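Local atomic coordinates of DNA polymerase III subunit beta (Pseudomonas aeruginosa, PDB entry 4TSZ), a protein that tethers DNA polymerases and other proteins to DNA and makes their work on it processive. Residues Leu178-Leu183 and Arg248-Gly253; Asp328-Gly331 and Gln337-Phe340; Gly331-Glu336 and Ser359-Met364. All coordinates share one frame; numbering follows the deposited sequence.

Interaction 1. Residues Leu178-Leu183 and Arg248-Gly253; sequences LAMCSL and RVLPRG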
loop_
_atom_site.group_PDB
_atom_site.type_symbol
_atom_site.label_atom_id
_atom_site.label_comp_id
_atom_site.label_asym_id
_atom_site.label_seq_id
_atom_site.Cartn_x
_atom_site.Cartn_y
_atom_site.Cartn_z
ATOM N N LEU E 178 -8.942 -1.924 -27.393
ATOM C CA LEU E 178 -7.637 -2.288 -27.914
ATOM C C LEU E 178 -6.679 -1.118 -27.762
ATOM O O LEU E 178 -7.089 0.030 -27.886
ATOM C CB LEU E 178 -7.783 -2.709 -29.400
ATOM C CG LEU E 178 -6.512 -3.103 -30.188
ATOM C CD1 LEU E 178 -6.832 -4.144 -31.216
ATOM C CD2 LEU E 178 -5.853 -1.885 -30.854
ATOM N N ALA E 179 -5.399 -1.428 -27.507
ATOM C CA ALA E 179 -4.312 -0.460 -27.453
ATOM C C ALA E 179 -3.182 -0.958 -28.368
ATOM O O ALA E 179 -2.862 -2.148 -28.378
ATOM C CB ALA E 179 -3.808 -0.285 -26.038
ATOM N N MET E 180 -2.609 -0.055 -29.152
ATOM C CA MET E 180 -1.491 -0.371 -30.034
ATOM C C MET E 180 -0.481 0.768 -30.104
ATOM O O MET E 180 -0.856 1.938 -30.045
ATOM C CB MET E 180 -1.943 -0.859 -31.419
ATOM C CG MET E 180 -2.503 0.227 -32.300
ATOM S SD MET E 180 -3.182 -0.322 -33.876
ATOM C CE MET E 180 -1.779 -0.968 -34.618
ATOM N N CYS E 181 0.801 0.421 -30.168
ATOM C CA CYS E 181 1.877 1.406 -30.270
ATOM C C CYS E 181 2.920 0.895 -31.254
ATOM O O CYS E 181 3.290 -0.275 -31.183
ATOM C CB CYS E 181 2.486 1.709 -28.904
ATOM S SG CYS E 181 3.598 3.139 -28.903
ATOM N N SER E 182 3.349 1.747 -32.201
ATOM C CA SER E 182 4.335 1.389 -33.227
ATOM C C SER E 182 5.532 2.324 -33.160
ATOM O O SER E 182 5.364 3.530 -32.968
ATOM C CB SER E 182 3.712 1.460 -34.620
ATOM O OG SER E 182 2.527 0.689 -34.723
ATOM N N LEU E 183 6.735 1.770 -33.304
ATOM C CA LEU E 183 7.986 2.526 -33.303
ATOM C C LEU E 183 8.894 1.998 -34.410
ATOM O O LEU E 183 9.077 0.785 -34.520
ATOM C CB LEU E 183 8.699 2.453 -31.933
ATOM C CG LEU E 183 8.037 3.176 -30.757
ATOM C CD1 LEU E 183 8.814 2.939 -29.462
ATOM C CD2 LEU E 183 7.871 4.698 -31.037
ATOM N N ARG E 248 -8.392 -5.658 -38.958
ATOM C CA ARG E 248 -9.791 -5.699 -39.387
ATOM C C ARG E 248 -10.752 -4.951 -38.441
ATOM O O ARG E 248 -11.824 -4.535 -38.881
ATOM C CB ARG E 248 -10.253 -7.150 -39.611
ATOM N N VAL E 249 -10.380 -4.774 -37.156
ATOM C CA VAL E 249 -11.242 -4.091 -36.184
ATOM C C VAL E 249 -10.911 -2.612 -35.946
ATOM O O VAL E 249 -11.664 -1.928 -35.242
ATOM C CB VAL E 249 -11.515 -4.884 -34.874
ATOM C CG1 VAL E 249 -12.098 -6.262 -35.177
ATOM C CG2 VAL E 249 -10.261 -4.988 -34.009
ATOM N N LEU E 250 -9.804 -2.114 -36.537
ATOM C CA LEU E 250 -9.416 -0.709 -36.408
ATOM C C LEU E 250 -10.401 0.166 -37.207
ATOM O O LEU E 250 -10.607 -0.104 -38.390
ATOM C CB LEU E 250 -7.958 -0.470 -36.860
ATOM C CG LEU E 250 -6.858 -1.305 -36.156
ATOM C CD1 LEU E 250 -5.492 -1.033 -36.754
ATOM C CD2 LEU E 250 -6.837 -1.062 -34.655
ATOM N N PRO E 251 -11.086 1.147 -36.564
ATOM C CA PRO E 251 -12.066 1.970 -37.294
ATOM C C PRO E 251 -11.396 2.867 -38.345
ATOM O O PRO E 251 -10.428 3.565 -38.050
ATOM C CB PRO E 251 -12.791 2.733 -36.173
ATOM C CG PRO E 251 -11.803 2.806 -35.082
ATOM C CD PRO E 251 -10.996 1.551 -35.146
ATOM N N ARG E 252 -11.874 2.791 -39.592
ATOM C CA ARG E 252 -11.258 3.530 -40.697
ATOM C C ARG E 252 -11.989 4.793 -41.159
ATOM O O ARG E 252 -11.338 5.810 -41.418
ATOM C CB ARG E 252 -10.962 2.605 -41.908
ATOM C CG ARG E 252 -10.315 1.241 -41.604
ATOM C CD ARG E 252 -8.836 1.323 -41.278
ATOM N NE ARG E 252 -8.240 0.005 -41.070
ATOM C CZ ARG E 252 -6.988 -0.197 -40.671
ATOM N NH1 ARG E 252 -6.177 0.831 -40.454
ATOM N NH2 ARG E 252 -6.527 -1.433 -40.517
ATOM N N GLY E 253 -13.308 4.716 -41.304
ATOM C CA GLY E 253 -14.100 5.824 -41.836
ATOM C C GLY E 253 -14.582 6.925 -40.907
ATOM O O GLY E 253 -15.456 7.700 -41.310
#
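Leu-250 sets the two methyls of its side chain against Leu-178 and Met-180, CD2 meeting both and CD1 the methionine, and these three residues carry most of the buried surface, Leu-250 the largest share. CD2 of Leu-250 lies 4.0 Å from CD2 of Leu-178, and the two leucines meet at about a right angle. Met-180 and Leu-250 approach tip to tip, the sulfur SD of Met-180 standing 3.8 Å from CD1 of Leu-250 and equally far from its CD2, so the thioether rests against the fork of the leucine. CG of the methionine between the backbone N and the carbonyl carbon (chi1 73°), with the chain extended at chi2 (-175°), brings the sulfur there; the bend at chi3 turns only CE. The backbones stay well apart, 8.8 Å between CA of Leu-178 and CA of Leu-250, and no hydrogen bond joins the segments, which leaves the contact purely apolar. Leu-178 and Met-180 project from the same face of strand 177-184, an inner strand of the eight-stranded antiparallel sheet to which the central and C-terminal domains each give four strands. Leu-250 belongs to the irregular connection that leads from the last strand of the central domain, 232-237, into strand 256-261 of the C-terminal one, and it covers that face near the domain junction. Tyr-246, just before the segment, packs on both Leu-178 and Met-180, while Val-362 of the neighbouring strand supports Leu-250. On its own segment Leu-250 is also covered by Arg-252, whose guanidinium lies with one face over CB of Leu-250, 3.9 Å from the plane, and whose NH2 forms a salt bridge with OE2 of Glu-247. The bound peptide uses this surface as well, packing an apolar side chain on Leu-178 and a modified one on Val-249.

Interaction 2. Residues Asp328-Gly331 and Gln337-Phe340; sequences DVLG and QVRF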
loop_
_atom_site.group_PDB
_atom_site.type_symbol
_atom_site.label_atom_id
_atom_site.label_comp_id
_atom_site.label_asym_id
_atom_site.label_seq_id
_atom_site.Cartn_x
_atom_site.Cartn_y
_atom_site.Cartn_z
ATOM N N ASP E 328 -8.651 4.881 -18.809
ATOM C CA ASP E 328 -7.468 4.072 -19.101
ATOM C C ASP E 328 -6.687 4.644 -20.284
ATOM O O ASP E 328 -5.463 4.761 -20.208
ATOM C CB ASP E 328 -7.849 2.621 -19.411
ATOM C CG ASP E 328 -8.276 1.797 -18.231
ATOM O OD1 ASP E 328 -8.032 2.229 -17.083
ATOM O OD2 ASP E 328 -8.881 0.737 -18.449
ATOM N N VAL E 329 -7.401 5.028 -21.362
ATOM C CA VAL E 329 -6.811 5.614 -22.560
ATOM C C VAL E 329 -6.172 6.970 -22.238
ATOM O O VAL E 329 -5.019 7.209 -22.607
ATOM C CB VAL E 329 -7.832 5.719 -23.728
ATOM C CG1 VAL E 329 -7.256 6.536 -24.888
ATOM C CG2 VAL E 329 -8.265 4.339 -24.210
ATOM N N LEU E 330 -6.925 7.854 -21.556
ATOM C CA LEU E 330 -6.443 9.188 -21.215
ATOM C C LEU E 330 -5.186 9.160 -20.348
ATOM O O LEU E 330 -4.313 10.009 -20.532
ATOM C CB LEU E 330 -7.554 10.059 -20.598
ATOM C CG LEU E 330 -8.724 10.421 -21.525
ATOM C CD1 LEU E 330 -9.815 11.076 -20.763
ATOM C CD2 LEU E 330 -8.279 11.302 -22.699
ATOM N N GLY E 331 -5.082 8.139 -19.486
ATOM C CA GLY E 331 -3.951 7.912 -18.593
ATOM C C GLY E 331 -2.643 7.604 -19.299
ATOM O O GLY E 331 -1.584 7.730 -18.691
ATOM N N GLN E 337 -3.260 17.741 -25.682
ATOM C CA GLN E 337 -4.485 17.571 -26.444
ATOM C C GLN E 337 -4.642 16.105 -26.836
ATOM O O GLN E 337 -3.655 15.361 -26.955
ATOM C CB GLN E 337 -4.515 18.475 -27.682
ATOM C CG GLN E 337 -4.726 19.946 -27.345
ATOM C CD GLN E 337 -4.995 20.769 -28.577
ATOM O OE1 GLN E 337 -4.239 20.740 -29.553
ATOM N NE2 GLN E 337 -6.073 21.535 -28.551
ATOM N N VAL E 338 -5.891 15.698 -27.021
ATOM C CA VAL E 338 -6.243 14.339 -27.386
ATOM C C VAL E 338 -7.248 14.368 -28.540
ATOM O O VAL E 338 -8.139 15.231 -28.577
ATOM C CB VAL E 338 -6.687 13.498 -26.148
ATOM C CG1 VAL E 338 -7.892 14.096 -25.425
ATOM C CG2 VAL E 338 -6.935 12.043 -26.510
ATOM N N ARG E 339 -7.057 13.464 -29.504
ATOM C CA ARG E 339 -7.937 13.334 -30.660
ATOM C C ARG E 339 -8.843 12.122 -30.491
ATOM O O ARG E 339 -8.362 11.021 -30.217
ATOM C CB ARG E 339 -7.135 13.199 -31.963
ATOM C CG ARG E 339 -6.490 14.477 -32.455
ATOM C CD ARG E 339 -5.786 14.242 -33.789
ATOM N NE ARG E 339 -4.552 13.459 -33.644
ATOM C CZ ARG E 339 -4.133 12.538 -34.509
ATOM N NH1 ARG E 339 -4.854 12.253 -35.589
ATOM N NH2 ARG E 339 -2.995 11.887 -34.297
ATOM N N PHE E 340 -10.152 12.335 -30.648
ATOM C CA PHE E 340 -11.179 11.293 -30.630
ATOM C C PHE E 340 -11.773 11.298 -32.033
ATOM O O PHE E 340 -12.119 12.362 -32.559
ATOM C CB PHE E 340 -12.268 11.587 -29.588
ATOM C CG PHE E 340 -11.932 11.165 -28.178
ATOM C CD1 PHE E 340 -11.067 11.920 -27.394
ATOM C CD2 PHE E 340 -12.495 10.025 -27.626
ATOM C CE1 PHE E 340 -10.756 11.525 -26.087
ATOM C CE2 PHE E 340 -12.207 9.647 -26.311
ATOM C CZ PHE E 340 -11.331 10.392 -25.555
#
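The backbone oxygen of Leu-330 accepts a hydrogen bond from NH1 of Arg-262, the first residue of helix 262-273, while the side chain of the same leucine packs onto strand 337-342. One methyl does the touching: CD2 of Leu-330 lies 3.9 Å from CG1 of Val-338 and 4.1 Å from its CG2, reaching both branches of the valine. The two side chains cross at about a right angle. Helix 323-330 follows strand 317-322 of the four-stranded sheet in the C-terminal domain and precedes strand 337-342 of the eight-stranded one; here Leu-330, near its C-terminal end, packs on the latter. Phe-340, two residues along the strand, presents the edge of its ring to the same spot. Its CE1 lies 4.2 Å from CD2 of Leu-330, which sits near the ring plane. CG1 of Val-338, turned between its backbone N and carbonyl carbon (chi1 59°), also meets that edge in plane, 3.9 Å from CE1 of Phe-340, so leucine methyl, valine methyl and ring edge form a close triangle. Helix 262-273 borders the cluster, Leu-265, Arg-266 and Phe-269 packing on Leu-330, and Val-351 touches Val-338 and Phe-340 from the adjacent strand.

Interaction 3. Residues Gly331-Glu336 and Ser359-Met364; sequences GVIGTE and SAYVVM
The chain from Val-332 to Ile-333 passes beside strand 359-363 without pairing with it: CA of Ile-333 and CA of Ser-359 are 8.5 Å apart, and no direct hydrogen bond joins the segments. The strand, last in the chain but central in the eight-stranded antiparallel sheet, is the C-terminal domain's partner for strand 177-184 of the central domain; the loop links helix 323-330 to strand 337-342. Tyr-361 spans the distance between strand and loop. Its CG is anti to the carbonyl carbon (chi1 -54°), and the ring extends from the sheet to the loop. CG2 of Val-332 closes on the phenol end at a slant, 3.4 Å from OH and 3.6 Å from CZ of Tyr-361. Ile-333 runs past the ring in the opposite direction, its CD1 reaching CE2 of Tyr-361 at 3.8 Å. Val-329 and Ala-179 give the tyrosine further apolar cover. The polar end of the ring is gripped twice: the hydroxyl is hydrogen-bonded to the backbone oxygen of Arg-142 in the central domain, and it accepts a bond from a water 2.8 Å from OH of Tyr-361. The same water donates to the loop, at 2.9 Å from O of Val-332, and thereby bridges backbone and phenol. Its third link is weak, 3.3 Å to OG of Ser-359.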
loop_
_atom_site.group_PDB
_atom_site.type_symbol
_atom_site.label_atom_id
_atom_site.label_comp_id
_atom_site.label_asym_id
_atom_site.label_seq_id
_atom_site.Cartn_x
_atom_site.Cartn_y
_atom_site.Cartn_z
ATOM N N GLY E 331 -5.082 8.139 -19.486
ATOM C CA GLY E 331 -3.951 7.912 -18.593
ATOM C C GLY E 331 -2.643 7.604 -19.299
ATOM O O GLY E 331 -1.584 7.730 -18.691
ATOM N N VAL E 332 -2.699 7.193 -20.580
ATOM C CA VAL E 332 -1.511 6.891 -21.389
ATOM C C VAL E 332 -1.218 7.924 -22.507
ATOM O O VAL E 332 -0.172 7.844 -23.146
ATOM C CB VAL E 332 -1.425 5.414 -21.870
ATOM C CG1 VAL E 332 -1.383 4.445 -20.686
ATOM C CG2 VAL E 332 -2.563 5.067 -22.828
ATOM N N ILE E 333 -2.131 8.887 -22.742
ATOM C CA ILE E 333 -1.921 9.947 -23.737
ATOM C C ILE E 333 -0.880 10.940 -23.149
ATOM O O ILE E 333 -1.102 11.499 -22.078
ATOM C CB ILE E 333 -3.275 10.634 -24.131
ATOM C CG1 ILE E 333 -4.277 9.655 -24.823
ATOM C CG2 ILE E 333 -3.072 11.970 -24.922
ATOM C CD1 ILE E 333 -3.942 9.181 -26.292
ATOM N N GLY E 334 0.244 11.111 -23.843
ATOM C CA GLY E 334 1.348 11.964 -23.402
ATOM C C GLY E 334 1.278 13.422 -23.814
ATOM O O GLY E 334 2.017 14.257 -23.275
ATOM N N THR E 335 0.385 13.739 -24.764
ATOM C CA THR E 335 0.166 15.109 -25.224
ATOM C C THR E 335 -0.958 15.781 -24.422
ATOM O O THR E 335 -1.855 15.119 -23.874
ATOM C CB THR E 335 -0.101 15.158 -26.739
ATOM O OG1 THR E 335 -1.226 14.334 -27.042
ATOM C CG2 THR E 335 1.105 14.731 -27.563
ATOM N N GLU E 336 -0.886 17.096 -24.361
ATOM C CA GLU E 336 -1.829 18.008 -23.712
ATOM C C GLU E 336 -3.224 17.898 -24.349
ATOM O O GLU E 336 -4.235 17.972 -23.647
ATOM C CB GLU E 336 -1.301 19.416 -23.907
ATOM C CG GLU E 336 -1.883 20.433 -22.971
ATOM C CD GLU E 336 -1.066 21.692 -23.071
ATOM O OE1 GLU E 336 -0.057 21.790 -22.340
ATOM O OE2 GLU E 336 -1.402 22.554 -23.913
ATOM N N SER E 359 0.609 5.872 -31.511
ATOM C CA SER E 359 -0.270 5.206 -30.559
ATOM C C SER E 359 -1.700 5.305 -31.079
ATOM O O SER E 359 -2.096 6.345 -31.597
ATOM C CB SER E 359 -0.165 5.839 -29.174
ATOM O OG SER E 359 1.124 5.628 -28.619
ATOM N N ALA E 360 -2.460 4.209 -30.969
ATOM C CA ALA E 360 -3.860 4.148 -31.385
ATOM C C ALA E 360 -4.662 3.322 -30.378
ATOM O O ALA E 360 -4.221 2.257 -29.945
ATOM C CB ALA E 360 -3.980 3.575 -32.793
ATOM N N TYR E 361 -5.812 3.856 -29.965
ATOM C CA TYR E 361 -6.676 3.236 -28.962
ATOM C C TYR E 361 -8.074 3.112 -29.494
ATOM O O TYR E 361 -8.629 4.071 -30.010
ATOM C CB TYR E 361 -6.648 4.025 -27.646
ATOM C CG TYR E 361 -5.236 4.215 -27.142
ATOM C CD1 TYR E 361 -4.601 3.221 -26.403
ATOM C CD2 TYR E 361 -4.498 5.349 -27.483
ATOM C CE1 TYR E 361 -3.271 3.352 -26.003
ATOM C CE2 TYR E 361 -3.168 5.495 -27.083
ATOM C CZ TYR E 361 -2.557 4.492 -26.342
ATOM O OH TYR E 361 -1.258 4.635 -25.918
ATOM N N VAL E 362 -8.634 1.911 -29.395
ATOM C CA VAL E 362 -9.971 1.607 -29.909
ATOM C C VAL E 362 -10.869 1.214 -28.740
ATOM O O VAL E 362 -10.476 0.373 -27.942
ATOM C CB VAL E 362 -9.897 0.504 -30.994
ATOM C CG1 VAL E 362 -11.267 0.240 -31.603
ATOM C CG2 VAL E 362 -8.884 0.872 -32.087
ATOM N N VAL E 363 -12.042 1.861 -28.603
ATOM C CA VAL E 363 -12.976 1.545 -27.528
ATOM C C VAL E 363 -14.351 1.280 -28.135
ATOM O O VAL E 363 -14.946 2.199 -28.699
ATOM C CB VAL E 363 -13.046 2.630 -26.398
ATOM C CG1 VAL E 363 -13.957 2.169 -25.257
ATOM C CG2 VAL E 363 -11.666 2.977 -25.852
ATOM N N MET E 364 -14.875 0.052 -27.983
ATOM C CA MET E 364 -16.231 -0.271 -28.438
ATOM C C MET E 364 -17.225 0.421 -27.490
ATOM O O MET E 364 -17.006 0.438 -26.269
ATOM C CB MET E 364 -16.514 -1.788 -28.431
ATOM C CG MET E 364 -16.043 -2.514 -29.672
ATOM S SD MET E 364 -16.618 -1.829 -31.270
ATOM C CE MET E 364 -18.278 -2.443 -31.313
HETATM O O HOH W 1 -0.105 7.176 -25.973
#

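All three interactions reach the same eight-stranded sheet. Interactions 2 and 3 have centres only 4 Å apart and share Gly-331; Val-329 CG1 of interaction 2 packs 3.8 Å from CB of Tyr-361 in interaction 3. Interaction 1 covers the other face, its centre 11 Å from that of interaction 3 and 14 Å from that of interaction 2, with which it has no touch. Strand pairing connects it to interaction 3: Leu-178 N lies 2.8 Å from Val-362 O, and Met-180 N 2.9 Å from Ala-360 O, probable hydrogen bonds across the domain junction. The bound peptide spans this seam, packing on Leu-178 and Val-249 of interaction 1 and on Val-362 and Met-364 of segment 359-364.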